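PDB 2QQ6: mandelate racemase/muconate lactonizing enzyme-like protein from Rubrobacter xylanophilus DSM 9941, which probably acts as a lyase of the enolase superfamily and binds magnesium at the active site of its barrel domain. Local coordinates for residues 52-57 with 71-76; 137-142 with 169-174; 356-361 with 370-375. One frame throughout, in Å; residues are numbered along the deposited sequence.

Contact 1: residues 52-57 with 71-76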
loop_
_atom_site.group_PDB
_atom_site.type_symbol
_atom_site.label_atom_id
_atom_site.label_comp_id
_atom_site.label_asym_id
_atom_site.label_seq_id
_atom_site.Cartn_x
_atom_site.Cartn_y
_atom_site.Cartn_z
HETATM N N MSE B 52 6.233 -10.572 -10.897
HETATM C CA MSE B 52 6.572 -11.949 -11.216
HETATM C C MSE B 52 5.736 -12.945 -10.421
HETATM O O MSE B 52 5.198 -13.907 -10.989
HETATM C CB MSE B 52 8.075 -12.177 -10.995
HETATM C CG MSE B 52 8.751 -12.886 -12.172
HETATM SE SE MSE B 52 8.250 -12.064 -13.918
HETATM C CE MSE B 52 6.545 -12.998 -14.265
ATOM N N ASN B 53 5.619 -12.697 -9.115
ATOM C CA ASN B 53 4.839 -13.537 -8.196
ATOM C C ASN B 53 3.409 -13.665 -8.696
ATOM O O ASN B 53 2.667 -14.554 -8.282
ATOM C CB ASN B 53 4.852 -12.914 -6.788
ATOM C CG ASN B 53 3.891 -13.599 -5.820
ATOM O OD1 ASN B 53 2.679 -13.471 -5.939
ATOM N ND2 ASN B 53 4.440 -14.322 -4.854
HETATM N N MSE B 54 3.048 -12.770 -9.607
HETATM C CA MSE B 54 1.722 -12.718 -10.189
HETATM C C MSE B 54 1.477 -13.621 -11.385
HETATM O O MSE B 54 0.335 -13.784 -11.803
HETATM C CB MSE B 54 1.421 -11.283 -10.601
HETATM C CG MSE B 54 0.970 -10.397 -9.462
HETATM SE SE MSE B 54 -0.775 -10.975 -8.820
HETATM C CE MSE B 54 -0.187 -11.848 -7.157
ATOM N N GLU B 55 2.528 -14.213 -11.936
ATOM C CA GLU B 55 2.381 -15.051 -13.120
ATOM C C GLU B 55 1.500 -16.301 -12.974
ATOM O O GLU B 55 0.712 -16.615 -13.873
ATOM C CB GLU B 55 3.769 -15.435 -13.639
ATOM C CG GLU B 55 3.783 -16.182 -14.977
ATOM C CD GLU B 55 5.159 -16.160 -15.641
ATOM O OE1 GLU B 55 6.164 -16.421 -14.938
ATOM O OE2 GLU B 55 5.237 -15.885 -16.862
ATOM N N GLU B 56 1.614 -17.008 -11.852
ATOM C CA GLU B 56 0.830 -18.226 -11.654
ATOM C C GLU B 56 -0.666 -17.979 -11.673
ATOM O O GLU B 56 -1.449 -18.919 -11.589
ATOM C CB GLU B 56 1.190 -18.918 -10.332
ATOM C CG GLU B 56 2.645 -19.345 -10.218
ATOM C CD GLU B 56 3.544 -18.257 -9.623
ATOM O OE1 GLU B 56 3.339 -17.059 -9.947
ATOM O OE2 GLU B 56 4.464 -18.605 -8.841
ATOM N N GLN B 57 -1.066 -16.719 -11.786
ATOM C CA GLN B 57 -2.481 -16.383 -11.792
ATOM C C GLN B 57 -2.995 -16.021 -13.168
ATOM O O GLN B 57 -4.200 -16.016 -13.397
ATOM C CB GLN B 57 -2.741 -15.223 -10.830
ATOM C CG GLN B 57 -2.514 -15.575 -9.370
ATOM C CD GLN B 57 -3.445 -16.676 -8.900
ATOM O OE1 GLN B 57 -4.666 -16.567 -9.036
ATOM N NE2 GLN B 57 -2.875 -17.744 -8.344
ATOM N N GLU B 71 -9.155 -7.653 -11.159
ATOM C CA GLU B 71 -9.907 -8.049 -9.990
ATOM C C GLU B 71 -9.451 -9.396 -9.501
ATOM O O GLU B 71 -9.570 -9.708 -8.331
ATOM C CB GLU B 71 -11.386 -8.086 -10.324
ATOM C CG GLU B 71 -11.965 -6.700 -10.480
ATOM C CD GLU B 71 -11.829 -5.880 -9.205
ATOM O OE1 GLU B 71 -11.443 -4.693 -9.311
ATOM O OE2 GLU B 71 -12.112 -6.422 -8.103
ATOM N N LYS B 72 -8.928 -10.201 -10.407
ATOM C CA LYS B 72 -8.437 -11.519 -10.039
ATOM C C LYS B 72 -7.208 -11.313 -9.156
ATOM O O LYS B 72 -7.115 -11.847 -8.049
ATOM C CB LYS B 72 -8.068 -12.290 -11.310
ATOM C CG LYS B 72 -7.255 -13.563 -11.124
ATOM C CD LYS B 72 -8.114 -14.785 -10.902
ATOM C CE LYS B 72 -7.292 -16.071 -11.073
ATOM N NZ LYS B 72 -6.833 -16.300 -12.480
HETATM N N MSE B 73 -6.277 -10.504 -9.646
HETATM C CA MSE B 73 -5.048 -10.249 -8.912
HETATM C C MSE B 73 -5.282 -9.366 -7.703
HETATM O O MSE B 73 -4.797 -9.664 -6.604
HETATM C CB MSE B 73 -4.014 -9.595 -9.824
HETATM C CG MSE B 73 -3.667 -10.392 -11.078
HETATM SE SE MSE B 73 -2.427 -9.351 -12.204
HETATM C CE MSE B 73 -3.757 -8.383 -13.283
ATOM N N ARG B 74 -6.028 -8.284 -7.905
ATOM C CA ARG B 74 -6.310 -7.366 -6.814
ATOM C C ARG B 74 -6.930 -8.142 -5.672
ATOM O O ARG B 74 -6.450 -8.081 -4.542
ATOM C CB ARG B 74 -7.260 -6.264 -7.265
ATOM C CG ARG B 74 -6.924 -4.882 -6.695
ATOM C CD ARG B 74 -8.171 -4.025 -6.663
ATOM N NE ARG B 74 -9.150 -4.646 -5.776
ATOM C CZ ARG B 74 -10.462 -4.552 -5.934
ATOM N NH1 ARG B 74 -10.946 -3.853 -6.951
ATOM N NH2 ARG B 74 -11.280 -5.179 -5.095
ATOM N N ARG B 75 -7.990 -8.886 -5.964
ATOM C CA ARG B 75 -8.629 -9.670 -4.924
ATOM C C ARG B 75 -7.711 -10.768 -4.466
ATOM O O ARG B 75 -7.793 -11.201 -3.310
ATOM C CB ARG B 75 -9.936 -10.288 -5.406
ATOM C CG ARG B 75 -10.959 -9.258 -5.728
ATOM C CD ARG B 75 -12.311 -9.815 -6.044
ATOM N NE ARG B 75 -13.065 -8.749 -6.688
ATOM C CZ ARG B 75 -14.364 -8.783 -6.943
ATOM N NH1 ARG B 75 -15.082 -9.846 -6.601
ATOM N NH2 ARG B 75 -14.938 -7.754 -7.559
ATOM N N TRP B 76 -6.837 -11.223 -5.364
ATOM C CA TRP B 76 -5.918 -12.294 -5.014
ATOM C C TRP B 76 -5.013 -11.844 -3.888
ATOM O O TRP B 76 -4.551 -12.659 -3.083
ATOM C CB TRP B 76 -5.079 -12.723 -6.222
ATOM C CG TRP B 76 -4.075 -13.798 -5.861
ATOM C CD1 TRP B 76 -2.747 -13.620 -5.608
ATOM C CD2 TRP B 76 -4.356 -15.180 -5.569
ATOM N NE1 TRP B 76 -2.186 -14.792 -5.167
ATOM C CE2 TRP B 76 -3.149 -15.766 -5.131
ATOM C CE3 TRP B 76 -5.514 -15.975 -5.626
ATOM C CZ2 TRP B 76 -3.060 -17.114 -4.747
ATOM C CZ3 TRP B 76 -5.428 -17.318 -5.246
ATOM C CH2 TRP B 76 -4.207 -17.870 -4.810
#
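Gln57 lays its side-chain amide flat over one face of the Trp76 indole. The two planes lie only 14° apart, with CD of Gln57 3.7 Å above the plane of the Trp76 ring, over its centre. OE1 of Gln57 sits above the benzo rim, 3.6 Å from CE3 of Trp76, and NE2 of Gln57 hangs over CZ2 and CH2. The methylene joins in: CG of Gln57 stands 4.1 Å from the centroid of the five-membered ring, almost exactly on its normal, a CH-pi contact. The bend at chi2 of Gln57 (-62°) folds the chain so that methylene and amide cover the same indole. Lys72 meets the backbone of Gln57 instead, its NZ donating to O of Gln57 over 2.8 Å, in the carbonyl plane. Its CE also passes 3.4 Å from OE1 of Gln57.

The second half is apolar. Met54 and Met73, both modelled as selenomethionine, meet at SE of Met54 and CB of Met73, 3.7 Å apart, while CE of Met54 reaches CD1 of Trp76 at 3.5 Å, obliquely to the ring. Leu91 and Ile94 of helix 86-106 touch both methionines, so the contact ties helix 66-76 and the segment running on from helix 44-53 to a third helix of the N-terminal domain. On the same helix as Trp76, Glu71 takes NE and NH2 of Arg75 on one oxygen and pairs with Arg74 through the other. Arg75 also donates to O of Trp184 of the second subunit, and Trp76 packs on Asp134 of that subunit.

The worked lesson is a division of labour: amide-on-indole stacking and methionine packing make up most of the interface, while one charged donor, Lys72, satisfies the peptide oxygen of Gln57 beside the stack.

Contact 2: residues 137-142 with 169-174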
loop_
_atom_site.group_PDB
_atom_site.type_symbol
_atom_site.label_atom_id
_atom_site.label_comp_id
_atom_site.label_asym_id
_atom_site.label_seq_id
_atom_site.Cartn_x
_atom_site.Cartn_y
_atom_site.Cartn_z
ATOM N N ALA B 137 11.364 13.431 -3.445
ATOM C CA ALA B 137 10.951 14.752 -3.930
ATOM C C ALA B 137 11.621 15.955 -3.277
ATOM O O ALA B 137 11.079 17.065 -3.308
ATOM C CB ALA B 137 9.430 14.898 -3.819
ATOM N N HIS B 138 12.786 15.743 -2.674
ATOM C CA HIS B 138 13.509 16.852 -2.065
ATOM C C HIS B 138 14.413 17.498 -3.115
ATOM O O HIS B 138 14.756 16.870 -4.121
ATOM C CB HIS B 138 14.290 16.353 -0.860
ATOM C CG HIS B 138 13.420 16.088 0.326
ATOM N ND1 HIS B 138 12.705 17.086 0.955
ATOM C CD2 HIS B 138 13.114 14.941 0.976
ATOM C CE1 HIS B 138 11.996 16.564 1.940
ATOM N NE2 HIS B 138 12.225 15.264 1.974
ATOM N N HIS B 139 14.784 18.755 -2.907
ATOM C CA HIS B 139 15.589 19.437 -3.906
ATOM C C HIS B 139 17.074 19.420 -3.661
ATOM O O HIS B 139 17.574 19.957 -2.674
ATOM C CB HIS B 139 15.065 20.854 -4.100
ATOM C CG HIS B 139 13.609 20.884 -4.439
ATOM N ND1 HIS B 139 12.625 20.740 -3.484
ATOM C CD2 HIS B 139 12.973 20.918 -5.634
ATOM C CE1 HIS B 139 11.446 20.680 -4.077
ATOM N NE2 HIS B 139 11.629 20.784 -5.379
ATOM N N ILE B 140 17.752 18.780 -4.607
ATOM C CA ILE B 140 19.193 18.569 -4.623
ATOM C C ILE B 140 20.067 19.805 -4.842
ATOM O O ILE B 140 19.640 20.790 -5.451
ATOM C CB ILE B 140 19.536 17.541 -5.719
ATOM C CG1 ILE B 140 19.146 18.111 -7.092
ATOM C CG2 ILE B 140 18.796 16.231 -5.447
ATOM C CD1 ILE B 140 19.277 17.141 -8.242
ATOM N N GLU B 141 21.298 19.715 -4.337
ATOM C CA GLU B 141 22.328 20.748 -4.453
ATOM C C GLU B 141 21.874 22.193 -4.284
ATOM O O GLU B 141 22.085 23.029 -5.174
ATOM C CB GLU B 141 23.059 20.595 -5.796
ATOM C CG GLU B 141 22.190 20.782 -7.041
ATOM C CD GLU B 141 22.944 20.484 -8.338
ATOM O OE1 GLU B 141 23.388 19.327 -8.520
ATOM O OE2 GLU B 141 23.091 21.409 -9.174
ATOM N N GLY B 142 21.267 22.483 -3.132
ATOM C CA GLY B 142 20.800 23.833 -2.862
ATOM C C GLY B 142 19.324 24.005 -2.519
ATOM O O GLY B 142 18.995 24.337 -1.371
ATOM N N LYS B 169 4.494 23.581 -14.493
ATOM C CA LYS B 169 4.382 23.135 -13.098
ATOM C C LYS B 169 5.660 23.474 -12.327
ATOM O O LYS B 169 6.764 23.260 -12.822
ATOM C CB LYS B 169 4.126 21.632 -13.008
ATOM C CG LYS B 169 3.956 21.107 -11.571
ATOM C CD LYS B 169 3.810 19.583 -11.577
ATOM C CE LYS B 169 3.257 19.031 -10.260
ATOM N NZ LYS B 169 2.813 17.605 -10.382
ATOM N N LEU B 170 5.497 23.974 -11.103
ATOM C CA LEU B 170 6.628 24.381 -10.266
ATOM C C LEU B 170 6.576 24.004 -8.787
ATOM O O LEU B 170 5.498 23.938 -8.189
ATOM C CB LEU B 170 6.791 25.892 -10.367
ATOM C CG LEU B 170 8.005 26.296 -11.183
ATOM C CD1 LEU B 170 7.800 27.684 -11.747
ATOM C CD2 LEU B 170 9.255 26.200 -10.299
ATOM N N ASP B 171 7.755 23.781 -8.204
ATOM C CA ASP B 171 7.872 23.425 -6.789
ATOM C C ASP B 171 8.168 24.639 -5.942
ATOM O O ASP B 171 8.686 25.629 -6.445
ATOM C CB ASP B 171 9.000 22.426 -6.552
ATOM C CG ASP B 171 8.763 21.105 -7.232
ATOM O OD1 ASP B 171 7.582 20.747 -7.446
ATOM O OD2 ASP B 171 9.760 20.411 -7.530
ATOM N N VAL B 172 7.862 24.553 -4.653
ATOM C CA VAL B 172 8.110 25.661 -3.738
ATOM C C VAL B 172 8.431 25.204 -2.316
ATOM O O VAL B 172 8.316 25.982 -1.367
ATOM C CB VAL B 172 6.914 26.646 -3.687
ATOM C CG1 VAL B 172 6.679 27.238 -5.055
ATOM C CG2 VAL B 172 5.670 25.944 -3.198
ATOM N N ASP B 173 8.840 23.944 -2.184
ATOM C CA ASP B 173 9.201 23.383 -0.888
ATOM C C ASP B 173 10.708 23.085 -0.772
ATOM O O ASP B 173 11.326 22.516 -1.676
ATOM C CB ASP B 173 8.380 22.106 -0.595
ATOM C CG ASP B 173 8.681 20.958 -1.561
ATOM O OD1 ASP B 173 8.461 21.130 -2.773
ATOM O OD2 ASP B 173 9.123 19.877 -1.110
ATOM N N ASP B 174 11.288 23.481 0.357
ATOM C CA ASP B 174 12.705 23.265 0.621
ATOM C C ASP B 174 12.862 22.935 2.110
ATOM O O ASP B 174 13.486 23.680 2.866
ATOM C CB ASP B 174 13.485 24.533 0.243
ATOM C CG ASP B 174 14.973 24.286 0.083
ATOM O OD1 ASP B 174 15.375 23.112 -0.054
ATOM O OD2 ASP B 174 15.739 25.275 0.084
HETATM O O HOH W 1 11.929 19.571 0.157
HETATM O O HOH W 2 14.025 20.791 -0.929
#
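The His139 imidazole meets two aspartates, Asp171 and Asp173, along its edge, their CG atoms lying near the ring plane, and a water, water 2, stands at that rim too. NE2 of His139 donates to OD2 of Asp171 over 2.9 Å in a nearly straight bond (167° at the hydrogen). The ring and carboxylate planes are 68° apart, so the N-H, though in the plane of its own ring, reaches the oxygen from above the carboxylate plane. Chi1 of -55°, which sets CG of His139 opposite the carbonyl carbon, swings the ring toward the 169-174 segment. CE1 of His139 faces OD1 of Asp173 at 3.3 Å, with the carboxylate turned steeply to the ring.

Water carries the rest. Water 2 lies 2.9 Å from ND1 of His139 and donates to OD1 of Asp174 at 2.8 Å, while water 1 links ND1 of His138 to OD2 of Asp173. The stronger partners of Asp173 lie elsewhere: His218 bonds its OD1 and Arg220 forms a salt bridge with its OD2. With a leucine in place of His139, OD2 of Asp171 would probably lose this donor and water 2 its imidazole partner.

Asp171 lies about 6 Å from the bound magnesium, side chain to ion, and touches Asp216, one of the metal ligands. Its strand, 167-171, runs parallel between strands 121-127 and 212-216 of the barrel. Leu170 and Val172 pack on helix 190-207, whereas the 137-142 loop, on its way from strand 121-127 to helix 149-162, lies against the end of that strand and the residues that follow it.

Contact 3: residues 356-361 with 370-375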
loop_
_atom_site.group_PDB
_atom_site.type_symbol
_atom_site.label_atom_id
_atom_site.label_comp_id
_atom_site.label_asym_id
_atom_site.label_seq_id
_atom_site.Cartn_x
_atom_site.Cartn_y
_atom_site.Cartn_z
ATOM N N VAL B 356 10.768 4.587 -27.543
ATOM C CA VAL B 356 9.679 4.004 -28.299
ATOM C C VAL B 356 9.625 4.549 -29.700
ATOM O O VAL B 356 9.881 5.732 -29.909
ATOM C CB VAL B 356 8.336 4.336 -27.622
ATOM C CG1 VAL B 356 7.186 3.990 -28.539
ATOM C CG2 VAL B 356 8.221 3.591 -26.306
ATOM N N ARG B 357 9.285 3.691 -30.657
ATOM C CA ARG B 357 9.145 4.116 -32.050
ATOM C C ARG B 357 7.659 4.489 -32.197
ATOM O O ARG B 357 6.783 3.628 -32.097
ATOM C CB ARG B 357 9.524 2.974 -33.014
ATOM C CG ARG B 357 10.835 2.256 -32.650
ATOM C CD ARG B 357 11.244 1.188 -33.680
ATOM N NE ARG B 357 12.141 0.176 -33.110
ATOM C CZ ARG B 357 11.750 -1.040 -32.727
ATOM N NH1 ARG B 357 10.480 -1.396 -32.863
ATOM N NH2 ARG B 357 12.620 -1.900 -32.195
ATOM N N TYR B 358 7.381 5.775 -32.412
ATOM C CA TYR B 358 6.003 6.247 -32.534
ATOM C C TYR B 358 5.601 6.569 -33.971
ATOM O O TYR B 358 6.310 7.269 -34.684
ATOM C CB TYR B 358 5.781 7.487 -31.647
ATOM C CG TYR B 358 4.324 7.775 -31.355
ATOM C CD1 TYR B 358 3.596 6.959 -30.489
ATOM C CD2 TYR B 358 3.647 8.800 -32.015
ATOM C CE1 TYR B 358 2.230 7.147 -30.294
ATOM C CE2 TYR B 358 2.271 9.000 -31.828
ATOM C CZ TYR B 358 1.568 8.165 -30.968
ATOM O OH TYR B 358 0.206 8.330 -30.798
ATOM N N PRO B 359 4.434 6.064 -34.401
ATOM C CA PRO B 359 3.812 6.214 -35.718
ATOM C C PRO B 359 4.353 7.280 -36.663
ATOM O O PRO B 359 4.942 6.943 -37.697
ATOM C CB PRO B 359 2.356 6.427 -35.360
ATOM C CG PRO B 359 2.179 5.379 -34.295
ATOM C CD PRO B 359 3.479 5.438 -33.470
ATOM N N GLY B 360 4.140 8.554 -36.333
ATOM C CA GLY B 360 4.630 9.625 -37.192
ATOM C C GLY B 360 6.092 9.920 -36.916
ATOM O O GLY B 360 6.992 9.195 -37.343
ATOM N N GLY B 361 6.339 11.006 -36.205
ATOM C CA GLY B 361 7.702 11.343 -35.857
ATOM C C GLY B 361 7.797 11.106 -34.366
ATOM O O GLY B 361 7.711 9.968 -33.908
ATOM N N GLU B 370 -0.658 13.349 -30.199
ATOM C CA GLU B 370 -1.693 12.969 -31.157
ATOM C C GLU B 370 -1.833 11.460 -31.123
ATOM O O GLU B 370 -0.832 10.749 -31.110
ATOM C CB GLU B 370 -1.284 13.406 -32.558
ATOM C CG GLU B 370 -2.429 13.573 -33.544
ATOM C CD GLU B 370 -3.209 14.858 -33.303
ATOM O OE1 GLU B 370 -2.577 15.941 -33.248
ATOM O OE2 GLU B 370 -4.451 14.784 -33.168
ATOM N N LEU B 371 -3.064 10.963 -31.126
ATOM C CA LEU B 371 -3.254 9.526 -31.076
ATOM C C LEU B 371 -3.767 8.889 -32.353
ATOM O O LEU B 371 -4.751 9.322 -32.961
ATOM C CB LEU B 371 -4.141 9.134 -29.887
ATOM C CG LEU B 371 -3.329 8.648 -28.674
ATOM C CD1 LEU B 371 -4.244 8.106 -27.582
ATOM C CD2 LEU B 371 -2.367 7.546 -29.138
ATOM N N THR B 372 -3.052 7.836 -32.729
ATOM C CA THR B 372 -3.290 7.043 -33.921
ATOM C C THR B 372 -4.426 6.048 -33.755
ATOM O O THR B 372 -5.000 5.919 -32.672
ATOM C CB THR B 372 -2.017 6.251 -34.278
ATOM O OG1 THR B 372 -2.374 5.084 -35.027
ATOM C CG2 THR B 372 -1.275 5.824 -33.001
ATOM N N GLU B 373 -4.738 5.347 -34.844
ATOM C CA GLU B 373 -5.771 4.316 -34.839
ATOM C C GLU B 373 -5.096 2.939 -34.861
ATOM O O GLU B 373 -5.738 1.904 -35.058
ATOM C CB GLU B 373 -6.710 4.484 -36.036
ATOM C CG GLU B 373 -7.501 5.784 -35.986
ATOM C CD GLU B 373 -8.894 5.663 -36.594
ATOM O OE1 GLU B 373 -8.997 5.316 -37.790
ATOM O OE2 GLU B 373 -9.887 5.918 -35.871
ATOM N N GLU B 374 -3.787 2.938 -34.645
ATOM C CA GLU B 374 -3.039 1.699 -34.618
ATOM C C GLU B 374 -3.434 0.912 -33.381
ATOM O O GLU B 374 -3.430 1.444 -32.265
ATOM C CB GLU B 374 -1.544 1.997 -34.605
ATOM C CG GLU B 374 -1.056 2.634 -35.897
ATOM C CD GLU B 374 -1.273 1.734 -37.105
ATOM O OE1 GLU B 374 -0.512 0.752 -37.249
ATOM O OE2 GLU B 374 -2.211 2.000 -37.897
ATOM N N PRO B 375 -3.789 -0.370 -33.563
ATOM C CA PRO B 375 -4.192 -1.238 -32.457
ATOM C C PRO B 375 -3.231 -1.237 -31.283
ATOM O O PRO B 375 -2.021 -1.111 -31.461
ATOM C CB PRO B 375 -4.318 -2.613 -33.122
ATOM C CG PRO B 375 -3.419 -2.519 -34.302
ATOM C CD PRO B 375 -3.714 -1.139 -34.812
#
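The phenolic hydroxyl of Tyr358 donates to the backbone O of Glu370 over 2.7 Å. The donor lies in the carbonyl plane, with an angle of 148° at the oxygen. The bond holds the peptide group where strand 368-370 gives way to loop. Glu370 O and CD2 of Leu371 both lie at the edge of the Tyr358 ring, near its plane, and CZ of Tyr358 comes 4.4 Å from that methyl. Chi1 of -161°, with CG of Tyr358 opposite its own backbone nitrogen, extends the phenol so that its hydroxyl end reaches the 370-375 segment.

Thr372 supplies the remaining apolar touch. Its CG2 is 3.7 Å from OH of Tyr358 and equally far from CG of Pro359, bridging the hydroxyl and the proline ring. Pro359 sets its CD over one face of the preceding tyrosine ring. The other branch of Thr372 works locally: OG1 accepts from N of Glu374 over 2.6 Å, which is likely to hold the rotation that turns its methyl to the proline.

Outward, Leu371 packs on His331 of helix 323-334, and O of Thr372 accepts from Tyr111. Glu373 forms salt bridges with Arg112 and Arg120. On the other side of the contact, strand 356-357 pairs antiparallel with strand 380-381.

The local pattern is an ST turn at Thr372, two residues past the end of strand 368-370, which runs antiparallel to barrel strand 121-127. Its setting is the irregular chain after helix 323-334, met by Tyr111 and Arg112 from the N-terminal family region, consistent with the C-terminal segment of enolase-superfamily proteins joining the capping domain.

In the fold
The three contacts illustrate how chemistry follows position. Contact 1, partly buried in the N-terminal domain, joins helix 66-76 to the segment running on from helix 44-53, largely through aromatic, amide and selenomethionine packing, and borders the second subunit. Contact 2, also partly buried, lies close to the magnesium at the end of a barrel strand and relies on histidine, carboxylates and water. Contact 3 is a surface contact, made by one phenol-to-peptide bond and a few methyl and ring carbons. Contacts 2 and 3 lie on opposite sides of the chain's centre, about 34 Å between centres, yet both involve strands paired with 121-127: strand 167-171 runs parallel to it and 368-370 antiparallel. No two of the three contacts touch.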